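Local coordinates for glyoxalase family protein (Enterococcus faecalis, PDB 2P25) that is a member of the glyoxalase/bleomycin resistance/dioxygenase superfamily, of unknown individual function, built as a two-subunit assembly, at residues A10-S14 and D116-L120; F29-R33 and S51-E55. One frame throughout, in Å; residues are numbered along the deposited sequence.

Contact 1 (A10-S14 and D116-L120)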
loop_
_atom_site.group_PDB
_atom_site.type_symbol
_atom_site.label_atom_id
_atom_site.label_comp_id
_atom_site.label_asym_id
_atom_site.label_seq_id
_atom_site.Cartn_x
_atom_site.Cartn_y
_atom_site.Cartn_z
ATOM N N ALA A 10 4.230 -1.707 -3.262
ATOM C CA ALA A 10 5.611 -2.128 -2.888
ATOM C C ALA A 10 5.767 -2.274 -1.379
ATOM O O ALA A 10 5.222 -1.481 -0.602
ATOM C CB ALA A 10 6.627 -1.115 -3.391
ATOM N N ILE A 11 6.546 -3.277 -0.973
ATOM C CA ILE A 11 6.744 -3.621 0.452
ATOM C C ILE A 11 8.234 -3.788 0.664
ATOM O O ILE A 11 8.924 -4.313 -0.200
ATOM C CB ILE A 11 6.017 -4.968 0.783
ATOM C CG1 ILE A 11 4.497 -4.749 0.777
ATOM C CG2 ILE A 11 6.488 -5.564 2.144
ATOM C CD1 ILE A 11 3.720 -6.098 0.620
ATOM N N ASN A 12 8.709 -3.348 1.831
ATOM C CA ASN A 12 10.105 -3.572 2.272
ATOM C C ASN A 12 10.089 -4.714 3.284
ATOM O O ASN A 12 9.328 -4.652 4.250
ATOM C CB ASN A 12 10.687 -2.311 2.962
ATOM C CG ASN A 12 10.875 -1.143 2.007
ATOM O OD1 ASN A 12 10.975 -1.339 0.797
ATOM N ND2 ASN A 12 10.939 0.093 2.553
ATOM N N ALA A 13 10.906 -5.745 3.032
ATOM C CA ALA A 13 10.978 -6.936 3.868
ATOM C C ALA A 13 12.424 -7.189 4.264
ATOM O O ALA A 13 13.362 -6.742 3.560
ATOM C CB ALA A 13 10.432 -8.165 3.110
ATOM N N SER A 14 12.615 -7.951 5.352
ATOM C CA SER A 14 13.987 -8.120 5.885
ATOM C C SER A 14 14.706 -9.380 5.422
ATOM O O SER A 14 15.939 -9.405 5.352
ATOM C CB SER A 14 13.984 -8.132 7.421
ATOM O OG SER A 14 13.267 -9.266 7.876
ATOM N N ASP A 116 2.523 -9.722 8.361
ATOM C CA ASP A 116 3.619 -10.348 7.612
ATOM C C ASP A 116 4.818 -10.593 8.550
ATOM O O ASP A 116 4.771 -10.230 9.735
ATOM C CB ASP A 116 3.886 -9.584 6.285
ATOM C CG ASP A 116 5.027 -8.539 6.376
ATOM O OD1 ASP A 116 5.476 -8.180 7.462
ATOM O OD2 ASP A 116 5.465 -8.094 5.287
ATOM N N PRO A 117 5.857 -11.282 8.062
ATOM C CA PRO A 117 6.972 -11.666 8.919
ATOM C C PRO A 117 7.664 -10.486 9.600
ATOM O O PRO A 117 8.362 -10.694 10.616
ATOM C CB PRO A 117 7.941 -12.367 7.944
ATOM C CG PRO A 117 6.962 -12.981 6.883
ATOM C CD PRO A 117 5.973 -11.846 6.697
ATOM N N ASP A 118 7.556 -9.296 9.001
ATOM C CA ASP A 118 8.123 -8.055 9.567
ATOM C C ASP A 118 7.066 -7.180 10.251
ATOM O O ASP A 118 7.308 -5.997 10.567
ATOM C CB ASP A 118 8.865 -7.275 8.479
ATOM C CG ASP A 118 10.084 -8.014 8.005
ATOM O OD1 ASP A 118 10.939 -8.377 8.848
ATOM O OD2 ASP A 118 10.153 -8.270 6.814
ATOM N N GLY A 119 5.908 -7.768 10.509
ATOM C CA GLY A 119 4.870 -7.060 11.278
ATOM C C GLY A 119 4.006 -6.093 10.484
ATOM O O GLY A 119 3.314 -5.249 11.081
ATOM N N LEU A 120 4.021 -6.201 9.151
ATOM C CA LEU A 120 3.143 -5.371 8.324
ATOM C C LEU A 120 1.707 -5.813 8.545
ATOM O O LEU A 120 1.407 -6.995 8.353
ATOM C CB LEU A 120 3.476 -5.513 6.833
ATOM C CG LEU A 120 2.579 -4.680 5.890
ATOM C CD1 LEU A 120 2.591 -3.140 6.206
ATOM C CD2 LEU A 120 2.988 -4.946 4.453
HETATM O O HOH W 1 7.016 -5.673 5.731
#

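Contact 2 (F29-R33 and S51-E55)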
loop_
_atom_site.group_PDB
_atom_site.type_symbol
_atom_site.label_atom_id
_atom_site.label_comp_id
_atom_site.label_asym_id
_atom_site.label_seq_id
_atom_site.Cartn_x
_atom_site.Cartn_y
_atom_site.Cartn_z
ATOM N N PHE A 29 0.988 -16.058 -3.946
ATOM C CA PHE A 29 1.483 -15.214 -5.009
ATOM C C PHE A 29 2.465 -16.054 -5.827
ATOM O O PHE A 29 3.091 -16.991 -5.297
ATOM C CB PHE A 29 2.149 -13.974 -4.429
ATOM C CG PHE A 29 1.183 -12.919 -4.040
ATOM C CD1 PHE A 29 0.803 -11.934 -4.961
ATOM C CD2 PHE A 29 0.652 -12.889 -2.759
ATOM C CE1 PHE A 29 -0.091 -10.923 -4.611
ATOM C CE2 PHE A 29 -0.254 -11.870 -2.380
ATOM C CZ PHE A 29 -0.628 -10.896 -3.317
ATOM N N GLU A 30 2.522 -15.783 -7.123
ATOM C CA GLU A 30 3.501 -16.426 -7.976
ATOM C C GLU A 30 4.628 -15.453 -8.267
ATOM O O GLU A 30 4.407 -14.241 -8.356
ATOM C CB GLU A 30 2.834 -16.873 -9.282
ATOM C CG GLU A 30 1.893 -18.085 -9.080
ATOM C CD GLU A 30 1.043 -18.391 -10.296
ATOM O OE1 GLU A 30 1.355 -17.871 -11.398
ATOM O OE2 GLU A 30 0.061 -19.172 -10.150
ATOM N N VAL A 31 5.837 -15.975 -8.469
ATOM C CA VAL A 31 6.939 -15.096 -8.861
ATOM C C VAL A 31 6.774 -14.629 -10.311
ATOM O O VAL A 31 6.591 -15.442 -11.232
ATOM C CB VAL A 31 8.317 -15.792 -8.689
ATOM C CG1 VAL A 31 9.419 -14.905 -9.253
ATOM C CG2 VAL A 31 8.572 -16.125 -7.219
ATOM N N LEU A 32 6.809 -13.318 -10.502
ATOM C CA LEU A 32 6.857 -12.706 -11.826
ATOM C C LEU A 32 8.301 -12.466 -12.238
ATOM O O LEU A 32 8.706 -12.830 -13.338
ATOM C CB LEU A 32 6.094 -11.381 -11.821
ATOM C CG LEU A 32 5.935 -10.658 -13.147
ATOM C CD1 LEU A 32 5.161 -11.541 -14.108
ATOM C CD2 LEU A 32 5.182 -9.354 -12.874
ATOM N N ARG A 33 9.071 -11.829 -11.358
ATOM C CA ARG A 33 10.494 -11.635 -11.593
ATOM C C ARG A 33 11.260 -11.563 -10.279
ATOM O O ARG A 33 10.696 -11.206 -9.254
ATOM C CB ARG A 33 10.769 -10.441 -12.538
ATOM C CG ARG A 33 10.515 -9.074 -12.003
ATOM C CD ARG A 33 10.760 -8.015 -13.121
ATOM N NE ARG A 33 9.779 -8.132 -14.201
ATOM C CZ ARG A 33 8.515 -7.693 -14.120
ATOM N NH1 ARG A 33 7.694 -7.848 -15.152
ATOM N NH2 ARG A 33 8.067 -7.097 -13.015
ATOM N N SER A 51 -4.608 -10.205 -11.057
ATOM C CA SER A 51 -4.263 -9.018 -11.826
ATOM C C SER A 51 -3.532 -8.074 -10.888
ATOM O O SER A 51 -3.117 -6.987 -11.263
ATOM C CB SER A 51 -5.522 -8.369 -12.413
ATOM O OG SER A 51 -6.254 -7.667 -11.418
ATOM N N GLN A 52 -3.375 -8.538 -9.654
ATOM C CA GLN A 52 -2.705 -7.831 -8.598
ATOM C C GLN A 52 -1.182 -8.028 -8.714
ATOM O O GLN A 52 -0.725 -9.122 -9.027
ATOM C CB GLN A 52 -3.210 -8.393 -7.281
ATOM C CG GLN A 52 -2.928 -7.526 -6.102
ATOM C CD GLN A 52 -2.990 -8.299 -4.819
ATOM O OE1 GLN A 52 -3.797 -9.224 -4.682
ATOM N NE2 GLN A 52 -2.150 -7.925 -3.861
ATOM N N GLU A 53 -0.407 -6.973 -8.475
ATOM C CA GLU A 53 1.050 -7.122 -8.424
ATOM C C GLU A 53 1.628 -6.582 -7.126
ATOM O O GLU A 53 1.201 -5.536 -6.616
ATOM C CB GLU A 53 1.701 -6.462 -9.630
ATOM C CG GLU A 53 3.204 -6.668 -9.740
ATOM C CD GLU A 53 3.717 -6.478 -11.178
ATOM O OE1 GLU A 53 2.938 -6.687 -12.138
ATOM O OE2 GLU A 53 4.906 -6.123 -11.336
ATOM N N LEU A 54 2.589 -7.318 -6.587
ATOM C CA LEU A 54 3.216 -6.937 -5.336
ATOM C C LEU A 54 4.711 -6.893 -5.580
ATOM O O LEU A 54 5.278 -7.859 -6.089
ATOM C CB LEU A 54 2.864 -7.989 -4.277
ATOM C CG LEU A 54 2.644 -7.653 -2.832
ATOM C CD1 LEU A 54 1.467 -6.671 -2.671
ATOM C CD2 LEU A 54 2.404 -8.969 -2.108
ATOM N N GLU A 55 5.344 -5.767 -5.281
ATOM C CA GLU A 55 6.786 -5.598 -5.438
ATOM C C GLU A 55 7.458 -5.591 -4.080
ATOM O O GLU A 55 7.162 -4.723 -3.262
ATOM C CB GLU A 55 7.019 -4.272 -6.106
ATOM C CG GLU A 55 8.381 -3.963 -6.550
ATOM C CD GLU A 55 8.338 -2.850 -7.572
ATOM O OE1 GLU A 55 7.973 -3.107 -8.757
ATOM O OE2 GLU A 55 8.637 -1.720 -7.177
#

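Contact 1 (A10-S14 and D116-L120)
D118 meets S14 with both carboxylate oxygens. The backbone N of S14 gives a hydrogen bond to D118 OD2 (2.9 Å), arriving from above the carboxylate plane, 37° out of it. The hydroxyl approaches differently: S14 OG donates to D118 OD1 at 2.7 Å and meets its syn lone pair. A chi1 of 64° turns OG back over the backbone of S14, which leaves it facing the same carboxylate as the S14 N-H. OD2 also lies against A13, whose CA is 3.3 Å from D118 OD2.

The D118 arm rises from a type I beta turn, D116 to G119, that links strands 110-115 and 121-125. This turn belongs to the second module of the glyoxalase fold and here reaches the first strand of the first. D116 braces it from inside. Its OD1 accepts from D118 N and from L120 N, the latter bond fairly straight at 164°, and the two donors reach it from opposite faces of the carboxylate plane; the first makes an Asx turn. The other oxygen, D116 OD2, takes a hydrogen bond from Y23 OH of helix 16-26 and another from a water, which also donates to the carbonyl O of N12.

Deeper in, I11 and L120 close the contact with carbon alone. Their side chains cross at a slant, and L120 CD2 lies 4.0 Å from I11 CG1, nearly as close to I11 CD1. L74 of the second subunit packs on both residues.

The chemistry thus divides the work: D116 shapes the turn, while D118 grips S14 just past strand 6-13. Four donors on D116 and two on D118 would probably stabilise both aspartates in their charged form.

Contact 2 (F29-R33 and S51-E55)
In the beta-alpha-beta-beta-beta module of the glyoxalase fold, strands 30-37 and 52-58 share a mixed sheet but are not neighbours in it: strand 42-49 runs between them, so F29-R33 and S51-E55 meet through side chains reaching across. Q52 comes first, its amide at the edge of the F29 ring and near the ring plane. The two flat groups stand almost perpendicular, 87° apart, and F3 of the second subunit packs on both residues.

E53 follows with an extended chain, CG anti to the backbone N (chi1 -175°). Its CB heads off from the other segment, yet the carboxylate comes back across L32, with L32 CD2 3.6 Å from E53 OE1. The same carboxylate faces R33 at the edge of the guanidinium in a long salt bridge, NH2 to OE2 3.7 Å; D46 is the stronger partner of R33. L32 and R33 share D46 as their partner on strand 42-49, a classic beta bulge at which the strand bends.

L54 then dips toward the buried side and lays a methyl over one face of F29: L54 CD2 stands 4.0 Å from the ring centroid, 17° off the ring normal, a CH-pi contact.

In the fold
Contact 1 and contact 2 lie about 15 Å apart between centres, and both reach the same sheet, through neighbouring strands 6-13 and 52-58. They meet directly: I11 N is 2.8 Å from E55 O, a probable hydrogen bond, and I11 CD1 packs 3.9 Å from L54 CG. The hydrophobic chain therefore runs from L120 through I11 and L54 to F29. In sequence, contact 2 is nested inside the long loop that contact 1 closes, and contact 1 joins this sheet to the turn of the other. Both touch the second subunit; in contact 1, A10 to N12 form an antiparallel ladder with a strand of that subunit, continuing the sheet across the interface.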